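Local coordinates for protein ornithine aminotransferase (Plasmodium falciparum, PDB 3LG0) that transfers the delta-amino group of L-ornithine to 2-oxoglutarate as a pyridoxal phosphate-dependent, class-III aminotransferase, giving L-glutamate semialdehyde and L-glutamate, at residues 34-39 with 63-68; 308-311 with 315-318. All blocks are in the same frame, centred on the assembly; numbering follows the deposited sequence.

Interaction 1 of 2, residues 34-39 with 63-68; sequences RGKGVF and CHPDIL
Cys63 lies with its CB and SG alongside the peptide carbonyl of Gly35, at the outermost strand, within the chain, of the mixed sheet that joins N-terminal strands to C-terminal ones in this fold-type I, class-III aminotransferase. That strand, 31-36, faces the loop that leads into helix 65-77. SG sits 3.4 Å from Gly35 O and CB of the same cysteine 3.6 Å from that oxygen. The thiol gets there because SG is anti to the carbonyl carbon of Cys63 (chi1 -65°), while the backbone of Cys63 itself is in a left-handed conformation. Ala75 of the second subunit packs on Cys63, and Gly35 makes backbone hydrogen bonds to that subunit, so this buried end of the contact borders the dimer interface.

The outer end belongs to Lys36. Its CG is anti to the backbone N, and a bend at chi2 (53°) brings the amine up to the CD-CG edge of Pro65, the two side chains crossing at about a right angle. NZ comes to 3.7 Å from CD of Pro65, a van der Waals contact on the exposed side. Just past Lys36 the chain reverses in a type II' turn from Lys36 to Phe39, with Gly37 at the positive-phi corner; the turn is closed by two backbone bonds between its end residues, Lys36 N to Phe39 O and Phe39 N to Lys36 O, and leads into strand 39-42. On the other segment, His64 is the N-cap of helix 65-77. NE2 of its ring is hydrogen-bonded to OE2 of Glu313, which helps fix how the imidazole is turned. The capping bond runs from Asp66 N to ND1 of His64 at 3.1 Å, the donor lying only 9° out of the ring plane.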
loop_
_atom_site.group_PDB
_atom_site.type_symbol
_atom_site.label_atom_id
_atom_site.label_comp_id
_atom_site.label_asym_id
_atom_site.label_seq_id
_atom_site.Cartn_x
_atom_site.Cartn_y
_atom_site.Cartn_z
ATOM N N ARG A 34 -11.367 -15.523 13.306
ATOM C CA ARG A 34 -12.658 -15.037 12.832
ATOM C C ARG A 34 -13.078 -13.708 13.452
ATOM O O ARG A 34 -12.829 -13.435 14.624
ATOM C CB ARG A 34 -13.758 -16.076 13.042
ATOM C CG ARG A 34 -15.138 -15.584 12.615
ATOM C CD ARG A 34 -16.195 -16.658 12.773
ATOM N NE ARG A 34 -15.917 -17.795 11.905
ATOM C CZ ARG A 34 -16.359 -17.911 10.657
ATOM N NH1 ARG A 34 -17.116 -16.961 10.123
ATOM N NH2 ARG A 34 -16.048 -18.991 9.948
ATOM N N GLY A 35 -13.718 -12.871 12.644
ATOM C CA GLY A 35 -14.312 -11.661 13.165
ATOM C C GLY A 35 -15.688 -11.485 12.572
ATOM O O GLY A 35 -15.939 -11.915 11.448
ATOM N N LYS A 36 -16.581 -10.860 13.331
ATOM C CA LYS A 36 -17.926 -10.569 12.842
ATOM C C LYS A 36 -18.525 -9.458 13.687
ATOM O O LYS A 36 -18.621 -9.572 14.914
ATOM C CB LYS A 36 -18.796 -11.833 12.852
ATOM C CG LYS A 36 -20.265 -11.589 12.530
ATOM C CD LYS A 36 -20.453 -10.823 11.222
ATOM C CE LYS A 36 -21.925 -10.490 11.000
ATOM N NZ LYS A 36 -22.142 -9.368 10.044
ATOM N N GLY A 37 -18.899 -8.368 13.023
ATOM C CA GLY A 37 -19.372 -7.182 13.717
ATOM C C GLY A 37 -18.367 -6.741 14.764
ATOM O O GLY A 37 -17.203 -6.451 14.451
ATOM N N VAL A 38 -18.795 -6.718 16.016
ATOM C CA VAL A 38 -17.973 -6.130 17.060
ATOM C C VAL A 38 -17.078 -7.181 17.728
ATOM O O VAL A 38 -16.257 -6.877 18.605
ATOM C CB VAL A 38 -18.866 -5.385 18.073
ATOM C CG1 VAL A 38 -19.578 -6.383 18.976
ATOM C CG2 VAL A 38 -18.049 -4.397 18.882
ATOM N N PHE A 39 -17.217 -8.422 17.288
ATOM C CA PHE A 39 -16.520 -9.534 17.923
ATOM C C PHE A 39 -15.452 -10.210 17.066
ATOM O O PHE A 39 -15.579 -10.298 15.850
ATOM C CB PHE A 39 -17.520 -10.612 18.345
ATOM C CG PHE A 39 -18.424 -10.198 19.458
ATOM C CD1 PHE A 39 -17.905 -9.837 20.688
ATOM C CD2 PHE A 39 -19.797 -10.187 19.281
ATOM C CE1 PHE A 39 -18.740 -9.459 21.719
ATOM C CE2 PHE A 39 -20.638 -9.809 20.308
ATOM C CZ PHE A 39 -20.106 -9.441 21.528
ATOM N N CYS A 63 -16.038 -8.264 8.745
ATOM C CA CYS A 63 -16.658 -9.109 7.726
ATOM C C CYS A 63 -18.088 -8.713 7.354
ATOM O O CYS A 63 -18.975 -9.554 7.304
ATOM C CB CYS A 63 -16.621 -10.577 8.149
ATOM S SG CYS A 63 -14.937 -11.287 8.280
ATOM N N HIS A 64 -18.300 -7.435 7.073
ATOM C CA HIS A 64 -19.610 -6.978 6.690
ATOM C C HIS A 64 -20.024 -7.589 5.362
ATOM O O HIS A 64 -19.328 -7.435 4.358
ATOM C CB HIS A 64 -19.657 -5.464 6.608
ATOM C CG HIS A 64 -21.045 -4.919 6.613
ATOM N ND1 HIS A 64 -21.935 -5.160 5.591
ATOM C CD2 HIS A 64 -21.709 -4.175 7.527
ATOM C CE1 HIS A 64 -23.085 -4.572 5.868
ATOM N NE2 HIS A 64 -22.973 -3.967 7.037
ATOM N N PRO A 65 -21.181 -8.274 5.346
ATOM C CA PRO A 65 -21.602 -9.044 4.167
ATOM C C PRO A 65 -21.876 -8.185 2.929
ATOM O O PRO A 65 -21.657 -8.667 1.825
ATOM C CB PRO A 65 -22.894 -9.740 4.637
ATOM C CG PRO A 65 -22.882 -9.645 6.133
ATOM C CD PRO A 65 -22.151 -8.375 6.449
ATOM N N ASP A 66 -22.354 -6.957 3.099
ATOM C CA ASP A 66 -22.592 -6.084 1.949
ATOM C C ASP A 66 -21.268 -5.738 1.266
ATOM O O ASP A 66 -21.145 -5.824 0.044
ATOM C CB ASP A 66 -23.325 -4.801 2.359
ATOM C CG ASP A 66 -24.787 -5.039 2.668
ATOM O OD1 ASP A 66 -25.234 -6.202 2.581
ATOM O OD2 ASP A 66 -25.489 -4.068 3.009
ATOM N N ILE A 67 -20.268 -5.364 2.058
ATOM C CA ILE A 67 -18.956 -5.057 1.502
ATOM C C ILE A 67 -18.374 -6.291 0.796
ATOM O O ILE A 67 -17.901 -6.206 -0.344
ATOM C CB ILE A 67 -18.012 -4.521 2.577
ATOM C CG1 ILE A 67 -18.656 -3.305 3.257
ATOM C CG2 ILE A 67 -16.681 -4.132 1.974
ATOM C CD1 ILE A 67 -17.898 -2.802 4.455
ATOM N N LEU A 68 -18.436 -7.446 1.456
ATOM C CA LEU A 68 -17.970 -8.673 0.827
ATOM C C LEU A 68 -18.657 -8.901 -0.514
ATOM O O LEU A 68 -18.045 -9.344 -1.484
ATOM C CB LEU A 68 -18.209 -9.874 1.736
ATOM C CG LEU A 68 -17.818 -11.220 1.106
ATOM C CD1 LEU A 68 -16.407 -11.182 0.493
ATOM C CD2 LEU A 68 -17.941 -12.359 2.101
#

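Interaction 2 of 2, residues 308-311 with 315-318; sequences KVLI and LCEN
Leu310 spreads its two methyls over two consecutive residues at the start of the next helix: CD1 meets CB of Leu315 at 4.1 Å, while CD2 rests 3.9 Å from SG of Cys316. The fork is set by chi1 at -167°, which places CG anti to the backbone N and beside the carbonyl carbon, bringing the branch toward the first turn of helix 315-333. Leu315 turns differently. Its CG is anti to its own carbonyl carbon, with an extended chi2, and the side chain passes Leu310 at a slant, so that the methylene rather than the methyls does the touching. That same CB lies 3.5 Å from Leu310 O. Cys316 shares the first torsion of Leu315, its SG beside the backbone N, and this points the sulfur at the leucine methyl.

The setting is a helix-loop-helix junction in the aminotransferase fold, where helix 297-312 ends and helix 315-333 begins after a very short linker. Leu315 N donates to Leu310 O at 3.0 Å, with an angle of 153° at the hydrogen and a C=O...N angle of 166°, an approach nearly head-on to the carbonyl. A water gives the same oxygen a second hydrogen bond at 2.8 Å and accepts a weak one from Cys316 N, so it bridges the last turn of one helix to the first of the other.

Leu310 also packs on Leu239 and Leu245 of neighbouring loops, and its side chain is about 10 Å from that of Lys262, the probable cofactor-attachment lysine. In the first turn of helix 315-333, ND2 of Asn318 is hydrogen-bonded to the backbone oxygens of Leu389 and Ile391.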
loop_
_atom_site.group_PDB
_atom_site.type_symbol
_atom_site.label_atom_id
_atom_site.label_comp_id
_atom_site.label_asym_id
_atom_site.label_seq_id
_atom_site.Cartn_x
_atom_site.Cartn_y
_atom_site.Cartn_z
ATOM N N LYS A 308 -21.464 3.403 1.546
ATOM C CA LYS A 308 -22.900 3.184 1.518
ATOM C C LYS A 308 -23.368 2.462 2.781
ATOM O O LYS A 308 -24.376 2.832 3.375
ATOM C CB LYS A 308 -23.318 2.382 0.281
ATOM C CG LYS A 308 -23.504 3.207 -0.987
ATOM C CD LYS A 308 -23.973 2.309 -2.107
ATOM C CE LYS A 308 -23.669 2.884 -3.493
ATOM N NZ LYS A 308 -24.258 4.236 -3.720
ATOM N N VAL A 309 -22.643 1.423 3.179
ATOM C CA VAL A 309 -22.971 0.700 4.403
ATOM C C VAL A 309 -22.894 1.623 5.623
ATOM O O VAL A 309 -23.787 1.637 6.463
ATOM C CB VAL A 309 -22.059 -0.536 4.587
ATOM C CG1 VAL A 309 -22.064 -1.013 6.022
ATOM C CG2 VAL A 309 -22.494 -1.645 3.651
ATOM N N LEU A 310 -21.831 2.401 5.719
ATOM C CA LEU A 310 -21.675 3.297 6.849
ATOM C C LEU A 310 -22.875 4.238 6.974
ATOM O O LEU A 310 -23.351 4.538 8.082
ATOM C CB LEU A 310 -20.400 4.109 6.686
ATOM C CG LEU A 310 -19.939 4.874 7.918
ATOM C CD1 LEU A 310 -19.077 3.954 8.766
ATOM C CD2 LEU A 310 -19.153 6.113 7.502
ATOM N N ILE A 311 -23.352 4.701 5.823
ATOM C CA ILE A 311 -24.399 5.711 5.754
ATOM C C ILE A 311 -25.799 5.100 5.897
ATOM O O ILE A 311 -26.587 5.564 6.707
ATOM C CB ILE A 311 -24.262 6.557 4.457
ATOM C CG1 ILE A 311 -23.083 7.524 4.606
ATOM C CG2 ILE A 311 -25.547 7.316 4.160
ATOM C CD1 ILE A 311 -22.647 8.203 3.317
ATOM N N LEU A 315 -24.359 4.548 10.949
ATOM C CA LEU A 315 -23.290 4.258 11.884
ATOM C C LEU A 315 -22.677 5.516 12.473
ATOM O O LEU A 315 -22.226 5.508 13.612
ATOM C CB LEU A 315 -22.235 3.363 11.237
ATOM C CG LEU A 315 -22.818 2.006 10.864
ATOM C CD1 LEU A 315 -21.719 1.056 10.419
ATOM C CD2 LEU A 315 -23.595 1.427 12.032
ATOM N N CYS A 316 -22.670 6.607 11.721
ATOM C CA CYS A 316 -22.171 7.866 12.273
ATOM C C CYS A 316 -23.096 8.315 13.405
ATOM O O CYS A 316 -22.645 8.814 14.446
ATOM C CB CYS A 316 -22.091 8.963 11.202
ATOM S SG CYS A 316 -21.056 8.591 9.752
ATOM N N GLU A 317 -24.394 8.135 13.189
ATOM C CA GLU A 317 -25.394 8.590 14.137
ATOM C C GLU A 317 -25.267 7.779 15.425
ATOM O O GLU A 317 -25.232 8.340 16.527
ATOM C CB GLU A 317 -26.796 8.475 13.525
ATOM C CG GLU A 317 -27.065 9.427 12.336
ATOM C CD GLU A 317 -26.211 9.142 11.077
ATOM O OE1 GLU A 317 -26.128 7.975 10.636
ATOM O OE2 GLU A 317 -25.635 10.097 10.505
ATOM N N ASN A 318 -25.158 6.464 15.275
ATOM C CA ASN A 318 -25.013 5.561 16.410
ATOM C C ASN A 318 -23.812 5.931 17.271
ATOM O O ASN A 318 -23.906 5.963 18.496
ATOM C CB ASN A 318 -24.886 4.112 15.936
ATOM C CG ASN A 318 -25.188 3.104 17.038
ATOM O OD1 ASN A 318 -26.159 3.249 17.792
ATOM N ND2 ASN A 318 -24.360 2.069 17.130
HETATM O O HOH W 1 -22.942 7.309 8.505
#

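Overall arrangement
Interaction 2 is a core contact, all three of its touching residues being buried, whereas interaction 1 is half buried and half exposed and borders the second subunit. Their chemistry follows: 308-311 with 315-318 combines apolar packing with a direct backbone bond and a bridging water between successive helices, while 34-39 with 63-68 joins the strand outermost in its sheet within the chain to the start of a helix, through a thiol beside a carbonyl and a lysine amine at the edge of a proline. Centred 15 Å apart, the two meet at Val309. Its CG1 is 3.3 Å from His64 NE2, and its CG2 is 3.5 Å from Asp66 CB, so helix 297-312 packs against the beginning of helix 65-77.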